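Side-chain contacts in secreted protein (Streptomyces lividans TK24, PDB 5LXZ), which probably acts as a secreted copper-radical oxidase of the galactose oxidase-like family AA5, built around a Kelch beta-propeller with a copper-binding site: residues A[58-63]-A[69-74]; A[249-252]-A[258-261]; A[377-382]-A[423-428]. The protein carries 1 engineered substitution. All coordinates share one frame; numbering follows the deposited sequence.

All three contacts belong to the Kelch-type beta-propeller. Contacts 1 and 2 are hairpins within single blades, whereas contact 3 joins loops of two successive blades. They do not touch one another: contact 1 comes within about 15 Å of contact 2, nearest atoms, and contact 3 stays about 17 Å from each of the others. Contact 2 is the most central, with its Pro249 side chain about 10 Å from a bound copper and the copper ligand Tyr248 just before it in the chain. In contact 3, Arg428 touches Tyr460, a ligand of the same copper as Tyr248. Contact 1 lies at the outer edge of its blade, its centre about 21 Å from the centre of the chain.

Contact 1. Residues A[58-63]-A[69-74]; sequences DTRIWD and IKKVPT
In the antiparallel hairpin of strands 58-62 and 69-71, Arg60 and Lys71 form a non-hydrogen-bonded pair whose side chains run alongside each other. Lys71, extended beyond CG, lies over one face of the guanidinium, its CG 3.5 Å from Arg60 NH1. Water 1 links Lys71 NZ to Asp58 OD1. That oxygen is also gripped by Arg60 NH1 and NH2, each 3.0 Å from OD1: NH1 approaches along the anti lone pair of OD1, while NH2 meets it from above the carboxylate plane. The bend at chi2 (-70°) turns Arg60 back along its own strand, where NH1 also bonds Thr59 O, on the opposite face of that carbonyl from Val72 N. The hairpin is the outer half of a propeller blade, with 69-71 as its outermost strand. Backbone oxygens of Tyr24 and Arg25 take further guanidinium N-H groups. A leucine in place of Arg60 would probably leave Asp58 without its charge partner and Lys71 without the flat surface it covers. Away from the guanidinium, Ile61 CD1 packs 3.6 Å from Val72 CG2, both side chains touching Phe229. Thr59 OG1 sits 2.7 Å from Thr74 OG1, which donates to Val72 O.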
ATOM      1  N   ASP A  58      -2.174  12.962  13.574  1.00 10.27           N
ATOM      2  CA  ASP A  58      -3.272  12.305  14.218  1.00 10.35           C
ATOM      3  C   ASP A  58      -3.277  10.774  14.005  1.00  9.59           C
ATOM      4  O   ASP A  58      -2.993  10.281  12.907  1.00  9.06           O
ATOM      5  CB  ASP A  58      -4.596  12.884  13.672  1.00 11.38           C
ATOM      6  CG  ASP A  58      -4.932  14.244  14.295  1.00 13.46           C
ATOM      7  OD1 ASP A  58      -5.496  14.274  15.405  1.00 14.97           O
ATOM      8  OD2 ASP A  58      -4.634  15.255  13.674  1.00 15.17           O
ATOM      9  N   THR A  59      -3.631  10.078  15.059  1.00  9.35           N
ATOM     10  CA  THR A  59      -3.911   8.658  15.080  1.00  9.56           C
ATOM     11  C   THR A  59      -5.126   8.433  15.950  1.00  9.70           C
ATOM     12  O   THR A  59      -5.329   9.149  16.947  1.00  9.46           O
ATOM     13  CB  THR A  59      -2.715   7.878  15.676  1.00 10.03           C
ATOM     14  OG1 THR A  59      -1.585   8.085  14.840  1.00 10.06           O
ATOM     15  CG2 THR A  59      -2.992   6.380  15.807  1.00 10.46           C
ATOM     16  N   ARG A  60      -5.944   7.442  15.579  1.00  9.34           N
ATOM     17  CA  ARG A  60      -7.005   6.933  16.424  1.00  9.37           C
ATOM     18  C   ARG A  60      -6.894   5.456  16.682  1.00 10.16           C
ATOM     19  O   ARG A  60      -6.344   4.722  15.877  1.00  9.15           O
ATOM     20  CB  ARG A  60      -8.377   7.209  15.816  1.00  9.22           C
ATOM     21  CG  ARG A  60      -8.619   8.645  15.367  1.00  9.48           C
ATOM     22  CD  ARG A  60      -8.730   9.599  16.531  1.00 10.16           C
ATOM     23  NE  ARG A  60      -8.872  10.955  15.994  1.00 10.61           N
ATOM     24  CZ  ARG A  60      -7.939  11.905  15.929  1.00 10.99           C
ATOM     25  NH1 ARG A  60      -6.730  11.749  16.434  1.00 11.18           N
ATOM     26  NH2 ARG A  60      -8.233  13.075  15.362  1.00 12.00           N
ATOM     27  N   ILE A  61      -7.444   5.008  17.802  1.00 10.60           N
ATOM     28  CA  ILE A  61      -7.767   3.603  18.045  1.00 12.28           C
ATOM     29  C   ILE A  61      -9.263   3.488  18.171  1.00 12.51           C
ATOM     30  O   ILE A  61      -9.887   4.206  18.987  1.00 12.02           O
ATOM     31  CB  ILE A  61      -7.116   3.099  19.315  1.00 14.85           C
ATOM     32  CG1 ILE A  61      -5.631   3.012  19.092  1.00 16.84           C
ATOM     33  CG2 ILE A  61      -7.717   1.738  19.744  1.00 16.18           C
ATOM     34  CD1 ILE A  61      -4.884   2.616  20.318  1.00 19.94           C
ATOM     35  N   TRP A  62      -9.852   2.611  17.359  1.00 11.18           N
ATOM     36  CA  TRP A  62     -11.275   2.414  17.302  1.00 11.92           C
ATOM     37  C   TRP A  62     -11.573   1.011  17.770  1.00 12.82           C
ATOM     38  O   TRP A  62     -10.953   0.045  17.312  1.00 10.94           O
ATOM     39  CB  TRP A  62     -11.760   2.620  15.883  1.00 12.45           C
ATOM     40  CG  TRP A  62     -13.182   2.239  15.625  1.00 13.90           C
ATOM     41  CD1 TRP A  62     -14.296   2.703  16.270  1.00 15.21           C
ATOM     42  CD2 TRP A  62     -13.651   1.332  14.626  1.00 13.97           C
ATOM     43  NE1 TRP A  62     -15.436   2.127  15.740  1.00 15.98           N
ATOM     44  CE2 TRP A  62     -15.068   1.292  14.718  1.00 15.39           C
ATOM     45  CE3 TRP A  62     -13.006   0.526  13.673  1.00 14.14           C
ATOM     46  CZ2 TRP A  62     -15.858   0.472  13.889  1.00 15.47           C
ATOM     47  CZ3 TRP A  62     -13.787  -0.287  12.850  1.00 14.76           C
ATOM     48  CH2 TRP A  62     -15.189  -0.299  12.956  1.00 14.68           C
ATOM     49  N   ASP A  63     -12.502   0.888  18.726  1.00 13.03           N
ATOM     50  CA  ASP A  63     -12.944  -0.409  19.214  1.00 15.01           C
ATOM     51  C   ASP A  63     -14.238  -0.715  18.489  1.00 16.50           C
ATOM     52  O   ASP A  63     -15.266  -0.078  18.756  1.00 17.30           O
ATOM     53  CB  ASP A  63     -13.131  -0.348  20.720  1.00 16.60           C
ATOM     54  CG  ASP A  63     -13.607  -1.648  21.314  1.00 18.54           C
ATOM     55  OD1 ASP A  63     -14.185  -2.468  20.614  1.00 20.78           O
ATOM     56  OD2 ASP A  63     -13.391  -1.832  22.526  1.00 22.04           O
ATOM     57  N   ILE A  69     -13.850   5.394  20.444  1.00 18.69           N
ATOM     58  CA  ILE A  69     -12.683   5.865  19.724  1.00 18.34           C
ATOM     59  C   ILE A  69     -11.860   6.724  20.632  1.00 17.04           C
ATOM     60  O   ILE A  69     -12.394   7.446  21.477  1.00 17.82           O
ATOM     61  CB  ILE A  69     -13.093   6.508  18.371  1.00 18.72           C
ATOM     62  CG1 ILE A  69     -11.852   6.853  17.530  1.00 18.77           C
ATOM     63  CG2 ILE A  69     -13.953   7.738  18.547  1.00 20.84           C
ATOM     64  CD1 ILE A  69     -12.119   6.846  16.030  1.00 19.37           C
ATOM     65  N   LYS A  70     -10.549   6.654  20.502  1.00 15.99           N
ATOM     66  CA  LYS A  70      -9.658   7.544  21.227  1.00 16.56           C
ATOM     67  C   LYS A  70      -8.543   8.053  20.339  1.00 16.21           C
ATOM     68  O   LYS A  70      -8.195   7.424  19.336  1.00 14.38           O
ATOM     69  CB  LYS A  70      -9.064   6.881  22.466  1.00 20.00           C
ATOM     70  CG  LYS A  70      -8.178   5.681  22.190  1.00 22.11           C
ATOM     71  CD  LYS A  70      -7.505   5.132  23.442  1.00 24.96           C
ATOM     72  CE  LYS A  70      -6.121   5.719  23.651  0.50 24.78           C
ATOM     73  NZ  LYS A  70      -5.376   4.895  24.630  0.50 25.62           N
ATOM     74  N   LYS A  71      -7.982   9.183  20.722  1.00 14.30           N
ATOM     75  CA  LYS A  71      -6.807   9.728  20.096  1.00 14.78           C
ATOM     76  C   LYS A  71      -5.576   9.094  20.693  1.00 14.51           C
ATOM     77  O   LYS A  71      -5.542   8.762  21.880  1.00 17.44           O
ATOM     78  CB  LYS A  71      -6.740  11.241  20.257  1.00 15.88           C
ATOM     79  CG  LYS A  71      -7.956  11.963  19.742  1.00 16.61           C
ATOM     80  CD  LYS A  71      -7.651  13.434  19.544  1.00 18.11           C
ATOM     81  CE  LYS A  71      -8.836  14.122  18.928  1.00 20.52           C
ATOM     82  NZ  LYS A  71      -8.606  15.576  18.806  1.00 22.75           N
ATOM     83  N   VAL A  72      -4.564   8.916  19.839  1.00 13.26           N
ATOM     84  CA  VAL A  72      -3.243   8.459  20.236  1.00 13.13           C
ATOM     85  C   VAL A  72      -2.190   9.514  19.882  1.00 12.30           C
ATOM     86  O   VAL A  72      -2.118   9.976  18.768  1.00 11.95           O
ATOM     87  CB  VAL A  72      -2.881   7.141  19.510  1.00 13.63           C
ATOM     88  CG1 VAL A  72      -1.469   6.713  19.871  1.00 14.33           C
ATOM     89  CG2 VAL A  72      -3.846   6.055  19.913  1.00 14.49           C
ATOM     90  N   PRO A  73      -1.328   9.908  20.843  1.00 13.19           N
ATOM     91  CA  PRO A  73      -0.264  10.842  20.505  1.00 13.70           C
ATOM     92  C   PRO A  73       0.624  10.315  19.373  1.00 13.13           C
ATOM     93  O   PRO A  73       1.052   9.144  19.428  1.00 14.15           O
ATOM     94  CB  PRO A  73       0.559  10.946  21.801  1.00 14.42           C
ATOM     95  CG  PRO A  73      -0.321  10.447  22.871  1.00 14.64           C
ATOM     96  CD  PRO A  73      -1.288   9.487  22.252  1.00 14.46           C
ATOM     97  N   THR A  74       0.808  11.146  18.363  1.00 12.15           N
ATOM     98  CA  THR A  74       1.488  10.765  17.132  1.00 12.59           C
ATOM     99  C   THR A  74       2.764  11.575  17.026  1.00 13.86           C
ATOM    100  O   THR A  74       2.709  12.787  16.796  1.00 13.55           O
ATOM    101  CB  THR A  74       0.557  10.944  15.944  1.00 12.43           C
ATOM    102  OG1 THR A  74      -0.628  10.203  16.248  1.00 12.25           O
ATOM    103  CG2 THR A  74       1.194  10.416  14.666  1.00 12.16           C
TER
HETATM  104  O   HOH W   1      -6.488  16.009  17.097  1.00 30.43           O
HETATM  105  O   HOH W   2      -3.879  11.775  17.578  1.00 12.66           O

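Contact 2. Residues A[249-252]-A[258-261]; sequences PTLT and KILS. With EDO (1,2-ethanediol), chain P.
Thr252 and Leu260 meet through flat peptide groups, with no aromatic ring between them. The N-H of Thr252 lies in the carbonyl plane of Leu260, with Thr252 N 2.9 Å from Leu260 O. The return bond, from Leu260 N to Thr252 O, has the same length, but its donor is tilted 21° from the carbonyl plane. Together they make the hydrogen-bonded pair of an antiparallel hairpin, the first two strands of a four-stranded Kelch blade. Next to it, Leu251 and Ser261 form a non-hydrogen-bonded pair, where the backbones draw closer and Ser261 CA comes 3.3 Å from Thr250 O in a CA-H...O contact.

One face of the hairpin carries Leu251 and Ser261, the other Thr252 and Leu260. On the first, the Leu251 and Ile259 side chains cross at about a right angle, Leu251 CB resting 3.8 Å from Ile259 CG2. Leu92 of strand 91-102, in the preceding blade, touches both side chains and so closes this apolar patch. The threonine hydroxyls face the following blade: Thr250 OG1 bonds Pro299 O, and Thr252 OG1 bonds Leu301 O.

Strand 250-253 is the first, innermost strand of its blade and an edge of the sheet, and at Leu251 its backbone edge, which has no neighbouring strand in the blade, is met by a 1,2-ethanediol molecule, probably from the crystallisation liquor. Leu251 N donates to glycol O2 over 2.9 Å in a nearly straight bond of 164°, and His83 N also bonds the glycol. Back across the hairpin, with CG anti to its carbonyl carbon (chi1 -90°), Leu251 brings CD1 up to the Ser261 side chain. Ser261 OG has two carbons of the first strand near it, Leu251 CD1 at 3.6 Å and Pro249 CB at 3.9 Å.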
ATOM      1  N   PRO A 249       7.610   3.687   1.588  1.00  6.30           N
ATOM      2  CA  PRO A 249       8.280   2.400   1.479  1.00  6.31           C
ATOM      3  C   PRO A 249       7.301   1.212   1.687  1.00  6.09           C
ATOM      4  O   PRO A 249       6.267   1.352   2.363  1.00  6.06           O
ATOM      5  CB  PRO A 249       9.271   2.457   2.622  1.00  6.38           C
ATOM      6  CG  PRO A 249       8.507   3.125   3.681  1.00  6.28           C
ATOM      7  CD  PRO A 249       7.680   4.188   2.968  1.00  6.42           C
ATOM      8  N   THR A 250       7.665   0.055   1.124  1.00  5.92           N
ATOM      9  CA  THR A 250       7.032  -1.183   1.584  1.00  6.04           C
ATOM     10  C   THR A 250       7.884  -1.818   2.641  1.00  6.07           C
ATOM     11  O   THR A 250       9.096  -1.914   2.474  1.00  6.17           O
ATOM     12  CB  THR A 250       6.820  -2.151   0.419  1.00  6.29           C
ATOM     13  OG1 THR A 250       5.702  -1.654  -0.328  1.00  6.51           O
ATOM     14  CG2 THR A 250       6.485  -3.561   0.857  1.00  6.48           C
ATOM     15  N   LEU A 251       7.221  -2.264   3.717  1.00  6.33           N
ATOM     16  CA  LEU A 251       7.828  -3.122   4.729  1.00  6.89           C
ATOM     17  C   LEU A 251       7.215  -4.494   4.605  1.00  6.89           C
ATOM     18  O   LEU A 251       5.982  -4.602   4.610  1.00  7.50           O
ATOM     19  CB  LEU A 251       7.536  -2.562   6.110  1.00  7.05           C
ATOM     20  CG  LEU A 251       8.562  -1.568   6.668  1.00  8.52           C
ATOM     21  CD1 LEU A 251       8.842  -0.402   5.812  1.00  9.33           C
ATOM     22  CD2 LEU A 251       8.078  -1.134   8.064  1.00  8.81           C
ATOM     23  N   THR A 252       8.011  -5.520   4.468  1.00  7.09           N
ATOM     24  CA  THR A 252       7.481  -6.870   4.272  1.00  7.54           C
ATOM     25  C   THR A 252       8.329  -7.891   5.019  1.00  7.58           C
ATOM     26  O   THR A 252       9.540  -7.776   5.081  1.00  7.26           O
ATOM     27  CB  THR A 252       7.348  -7.166   2.750  1.00  8.30           C
ATOM     28  OG1 THR A 252       6.491  -8.294   2.559  1.00  9.34           O
ATOM     29  CG2 THR A 252       8.639  -7.362   2.069  1.00  8.80           C
ATOM     30  N   LYS A 258      12.705 -11.181   9.854  1.00  9.32           N
ATOM     31  CA  LYS A 258      13.175  -9.815   9.775  1.00  9.41           C
ATOM     32  C   LYS A 258      12.316  -9.074   8.755  1.00  8.75           C
ATOM     33  O   LYS A 258      11.629  -9.702   7.946  1.00  8.38           O
ATOM     34  CB  LYS A 258      14.644  -9.777   9.423  1.00 11.01           C
ATOM     35  CG  LYS A 258      15.495 -10.464  10.500  1.00 12.13           C
ATOM     36  CD  LYS A 258      16.949 -10.319  10.150  1.00 13.75           C
ATOM     37  CE  LYS A 258      17.784 -11.134  11.132  1.00 14.89           C
ATOM     38  NZ  LYS A 258      19.213 -11.027  10.751  1.00 15.70           N
ATOM     39  N   ILE A 259      12.308  -7.767   8.851  1.00  7.60           N
ATOM     40  CA  ILE A 259      11.455  -6.920   8.002  1.00  7.29           C
ATOM     41  C   ILE A 259      12.263  -6.145   6.991  1.00  6.81           C
ATOM     42  O   ILE A 259      13.167  -5.394   7.344  1.00  7.11           O
ATOM     43  CB  ILE A 259      10.633  -5.937   8.825  1.00  7.32           C
ATOM     44  CG1 ILE A 259       9.933  -6.615  10.008  1.00  8.29           C
ATOM     45  CG2 ILE A 259       9.672  -5.159   7.926  1.00  7.68           C
ATOM     46  CD1 ILE A 259       8.995  -7.734   9.635  1.00  8.99           C
ATOM     47  N   LEU A 260      11.976  -6.394   5.721  1.00  6.53           N
ATOM     48  CA  LEU A 260      12.623  -5.724   4.627  1.00  6.95           C
ATOM     49  C   LEU A 260      11.905  -4.405   4.327  1.00  6.84           C
ATOM     50  O   LEU A 260      10.692  -4.403   4.116  1.00  6.83           O
ATOM     51  CB  LEU A 260      12.650  -6.643   3.425  1.00  7.55           C
ATOM     52  CG  LEU A 260      13.325  -6.108   2.158  1.00  8.18           C
ATOM     53  CD1 LEU A 260      14.814  -6.017   2.295  1.00  9.35           C
ATOM     54  CD2 LEU A 260      12.975  -7.031   1.021  1.00  8.78           C
ATOM     55  N   SER A 261      12.665  -3.338   4.203  1.00  6.55           N
ATOM     56  CA  SER A 261      12.147  -2.026   3.781  1.00  6.58           C
ATOM     57  C   SER A 261      12.707  -1.692   2.404  1.00  6.92           C
ATOM     58  O   SER A 261      13.922  -1.744   2.198  1.00  6.87           O
ATOM     59  CB  SER A 261      12.513  -0.994   4.779  1.00  7.44           C
ATOM     60  OG  SER A 261      12.010   0.240   4.339  1.00  8.68           O
TER
HETATM   61  C1  EDO P 715       2.987  -0.660   2.894  1.00 19.36           C
HETATM   62  O1  EDO P 715       2.570  -0.277   4.215  1.00 21.21           O
HETATM   63  C2  EDO P 715       3.543  -2.038   2.935  1.00 19.35           C
HETATM   64  O2  EDO P 715       4.380  -2.020   4.097  1.00 15.27           O

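Contact 3. Residues A[377-382]-A[423-428]. With EDO (1,2-ethanediol), chain L.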
ATOM      1  N   LYS A 377      -4.944   8.957 -17.754  1.00  9.13           N
ATOM      2  CA  LYS A 377      -6.361   8.586 -17.843  1.00 10.33           C
ATOM      3  C   LYS A 377      -6.613   7.114 -18.030  1.00  9.46           C
ATOM      4  O   LYS A 377      -7.765   6.670 -17.997  1.00 10.55           O
ATOM      5  CB  LYS A 377      -7.050   9.359 -18.990  1.00 12.21           C
ATOM      6  CG  LYS A 377      -7.104  10.819 -18.745  1.00 16.59           C
ATOM      7  CD  LYS A 377      -8.174  11.507 -19.583  0.50 16.99           C
ATOM      8  CE  LYS A 377      -8.517  12.840 -18.961  0.50 18.09           C
ATOM      9  NZ  LYS A 377      -9.134  12.664 -17.624  0.50 18.13           N
ATOM     10  N   LEU A 378      -5.589   6.322 -18.300  1.00  8.47           N
ATOM     11  CA  LEU A 378      -5.790   4.902 -18.471  1.00  8.51           C
ATOM     12  C   LEU A 378      -6.182   4.252 -17.133  1.00  8.18           C
ATOM     13  O   LEU A 378      -5.607   4.570 -16.111  1.00  8.02           O
ATOM     14  CB  LEU A 378      -4.509   4.236 -18.965  1.00  9.13           C
ATOM     15  CG  LEU A 378      -3.914   4.661 -20.306  1.00  9.46           C
ATOM     16  CD1 LEU A 378      -2.579   3.933 -20.505  1.00 10.21           C
ATOM     17  CD2 LEU A 378      -4.915   4.290 -21.391  1.00 10.20           C
ATOM     18  N   SER A 379      -7.114   3.323 -17.184  1.00  7.92           N
ATOM     19  CA  SER A 379      -7.451   2.470 -16.040  1.00  8.07           C
ATOM     20  C   SER A 379      -7.883   1.098 -16.495  1.00  8.46           C
ATOM     21  O   SER A 379      -8.454   0.930 -17.575  1.00  8.94           O
ATOM     22  CB  SER A 379      -8.437   3.138 -15.101  1.00  8.37           C
ATOM     23  OG  SER A 379      -9.703   3.290 -15.726  1.00  8.95           O
ATOM     24  N   SER A 380      -7.559   0.074 -15.681  1.00  7.72           N
ATOM     25  CA  SER A 380      -7.738  -1.324 -16.027  1.00  7.87           C
ATOM     26  C   SER A 380      -8.984  -1.919 -15.382  1.00  8.05           C
ATOM     27  O   SER A 380      -9.225  -1.713 -14.192  1.00  7.96           O
ATOM     28  CB  SER A 380      -6.544  -2.145 -15.539  1.00  8.05           C
ATOM     29  OG  SER A 380      -6.688  -3.499 -15.866  1.00  8.06           O
ATOM     30  N   GLU A 381      -9.770  -2.657 -16.144  1.00  8.32           N
ATOM     31  CA  GLU A 381     -10.848  -3.430 -15.598  1.00 10.01           C
ATOM     32  C   GLU A 381     -10.456  -4.885 -15.307  1.00  9.85           C
ATOM     33  O   GLU A 381     -11.296  -5.691 -14.907  1.00 10.55           O
ATOM     34  CB  GLU A 381     -12.084  -3.373 -16.521  1.00 12.70           C
ATOM     35  CG  GLU A 381     -11.884  -4.116 -17.813  1.00 15.43           C
ATOM     36  CD  GLU A 381     -13.051  -3.904 -18.774  1.00 18.68           C
ATOM     37  OE1 GLU A 381     -13.592  -2.779 -18.865  1.00 22.24           O
ATOM     38  OE2 GLU A 381     -13.396  -4.907 -19.393  1.00 24.40           O
ATOM     39  N   LYS A 382      -9.189  -5.248 -15.488  1.00  8.51           N
ATOM     40  CA  LYS A 382      -8.789  -6.630 -15.397  1.00  9.19           C
ATOM     41  C   LYS A 382      -8.360  -7.070 -14.020  1.00  8.54           C
ATOM     42  O   LYS A 382      -7.815  -6.273 -13.211  1.00  8.26           O
ATOM     43  CB  LYS A 382      -7.695  -6.951 -16.412  1.00 10.16           C
ATOM     44  CG  LYS A 382      -8.275  -6.850 -17.823  1.00 11.04           C
ATOM     45  CD  LYS A 382      -7.307  -7.254 -18.907  1.00 12.73           C
ATOM     46  CE  LYS A 382      -8.085  -7.443 -20.226  1.00 13.45           C
ATOM     47  NZ  LYS A 382      -7.267  -8.237 -21.159  1.00 16.21           N
ATOM     48  N   GLY A 423     -12.942   2.175  -5.591  1.00  6.81           N
ATOM     49  CA  GLY A 423     -12.035   2.627  -6.598  1.00  6.67           C
ATOM     50  C   GLY A 423     -12.636   3.706  -7.471  1.00  6.97           C
ATOM     51  O   GLY A 423     -13.755   4.153  -7.209  1.00  7.05           O
ATOM     52  N   SER A 424     -11.888   4.175  -8.456  1.00  6.83           N
ATOM     53  CA  SER A 424     -12.398   5.211  -9.356  1.00  7.40           C
ATOM     54  C   SER A 424     -11.910   4.956 -10.748  1.00  7.98           C
ATOM     55  O   SER A 424     -10.890   4.321 -10.974  1.00  7.44           O
ATOM     56  CB  SER A 424     -12.005   6.597  -8.905  1.00  7.70           C
ATOM     57  OG  SER A 424     -10.594   6.751  -8.860  1.00  7.89           O
ATOM     58  N   GLN A 425     -12.650   5.480 -11.722  1.00  8.75           N
ATOM     59  CA  GLN A 425     -12.289   5.216 -13.091  1.00  9.27           C
ATOM     60  C   GLN A 425     -11.087   6.044 -13.560  1.00  9.11           C
ATOM     61  O   GLN A 425     -10.430   5.669 -14.541  1.00  9.55           O
ATOM     62  CB  GLN A 425     -13.491   5.479 -13.993  1.00 11.43           C
ATOM     63  CG  GLN A 425     -13.367   4.948 -15.406  1.00 13.76           C
ATOM     64  CD  GLN A 425     -14.720   4.837 -16.163  1.00 15.71           C
ATOM     65  OE1 GLN A 425     -15.777   5.038 -15.619  1.00 20.08           O
ATOM     66  NE2 GLN A 425     -14.641   4.463 -17.414  1.00 20.27           N
ATOM     67  N   ASP A 426     -10.821   7.160 -12.876  1.00  8.64           N
ATOM     68  CA  ASP A 426      -9.721   8.031 -13.220  1.00  9.33           C
ATOM     69  C   ASP A 426      -8.929   8.443 -12.000  1.00  8.36           C
ATOM     70  O   ASP A 426      -9.329   8.207 -10.849  1.00  7.81           O
ATOM     71  CB  ASP A 426     -10.306   9.245 -13.969  1.00 10.12           C
ATOM     72  CG  ASP A 426      -9.320   9.920 -14.908  1.00 12.11           C
ATOM     73  OD1 ASP A 426      -8.094   9.602 -14.971  1.00 12.19           O
ATOM     74  OD2 ASP A 426      -9.764  10.921 -15.545  1.00 14.41           O
ATOM     75  N   TYR A 427      -7.808   9.091 -12.261  1.00  8.15           N
ATOM     76  CA  TYR A 427      -6.866   9.580 -11.255  1.00  8.32           C
ATOM     77  C   TYR A 427      -7.534  10.381 -10.164  1.00  8.18           C
ATOM     78  O   TYR A 427      -8.215  11.345 -10.450  1.00  8.79           O
ATOM     79  CB  TYR A 427      -5.774  10.394 -11.958  1.00  8.51           C
ATOM     80  CG  TYR A 427      -4.757  10.991 -11.039  1.00  8.53           C
ATOM     81  CD1 TYR A 427      -3.673  10.243 -10.566  1.00  8.53           C
ATOM     82  CD2 TYR A 427      -4.853  12.322 -10.647  1.00  8.77           C
ATOM     83  CE1 TYR A 427      -2.720  10.802  -9.737  1.00  8.85           C
ATOM     84  CE2 TYR A 427      -3.928  12.903  -9.803  1.00  9.07           C
ATOM     85  CZ  TYR A 427      -2.876  12.127  -9.312  1.00  8.72           C
ATOM     86  OH  TYR A 427      -1.956  12.688  -8.500  1.00  9.71           O
ATOM     87  N   ARG A 428      -7.374   9.962  -8.910  1.00  7.84           N
ATOM     88  CA  ARG A 428      -7.916  10.671  -7.766  1.00  8.08           C
ATOM     89  C   ARG A 428      -9.390  11.032  -7.910  1.00  8.00           C
ATOM     90  O   ARG A 428      -9.831  12.116  -7.464  1.00  8.10           O
ATOM     91  CB  ARG A 428      -7.065  11.865  -7.396  1.00  8.31           C
ATOM     92  CG  ARG A 428      -5.667  11.479  -6.926  1.00  8.94           C
ATOM     93  CD  ARG A 428      -4.939  12.646  -6.337  1.00  8.88           C
ATOM     94  NE  ARG A 428      -5.614  13.160  -5.157  1.00  8.81           N
ATOM     95  CZ  ARG A 428      -5.172  14.166  -4.430  1.00 10.46           C
ATOM     96  NH1 ARG A 428      -4.066  14.835  -4.758  1.00 10.98           N
ATOM     97  NH2 ARG A 428      -5.859  14.538  -3.376  1.00 11.43           N
TER
HETATM   98  C1  EDO L 711      -4.965  17.630  -2.641  1.00 32.37           C
HETATM   99  O1  EDO L 711      -3.675  17.034  -2.545  1.00 26.95           O
HETATM  100  C2  EDO L 711      -5.954  17.235  -1.563  1.00 29.96           C
HETATM  101  O2  EDO L 711      -7.295  17.592  -2.006  1.00 37.44           O
HETATM  102  O   HOH W   3     -10.036   7.223 -16.764  1.00 14.15           O
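Lys377 reaches across to Asp426 between two loops of the Kelch propeller, each joining the second and third strands of its blade, in successive blades. Its side chain can be followed past the edge of the carboxylate. CB passes 4.2 Å from Asp426 OD1, and CG remains at 4.1 Å from that same oxygen. CE then moves on to OD2, and the turn at chi4 (-65°) brings NZ to Asp426 OD2 at 2.8 Å, a salt bridge made on the syn lone pair of that oxygen.

Lys377 is not the sole charge on this carboxylate. Arg430 NE also forms a salt bridge with OD2, so two cationic groups gather on one oxygen and would be expected to stabilise its negative charge. The other oxygen, OD1, is taken by the backbone: Tyr427 N donates to it over 2.8 Å, coming from above the carboxylate plane. These bonds on both oxygens should limit rotation of the Asp426 carboxylate.

The second tie between the loops runs through Gln425 O. Ser379 OG donates to this carbonyl at 2.8 Å, tilted 21° from its plane; the hydroxyl stands between the backbone N and the carbonyl carbon of its own residue (chi1 67°), which aims it across the gap. Water 3 bridges the backbones beside it, giving one proton to Gln425 O at 2.7 Å and the other to Lys377 O at 2.6 Å. Gln425 O therefore accepts twice.

The 423-428 loop is also braced internally, with Ser424 OG donating to Asp426 O in its carbonyl plane. Farther along, Arg428 pairs with Asp216 and touches the copper ligand Tyr460, while its NH1 also donates to O1 of a bound glycol, which lies at the guanidinium edge.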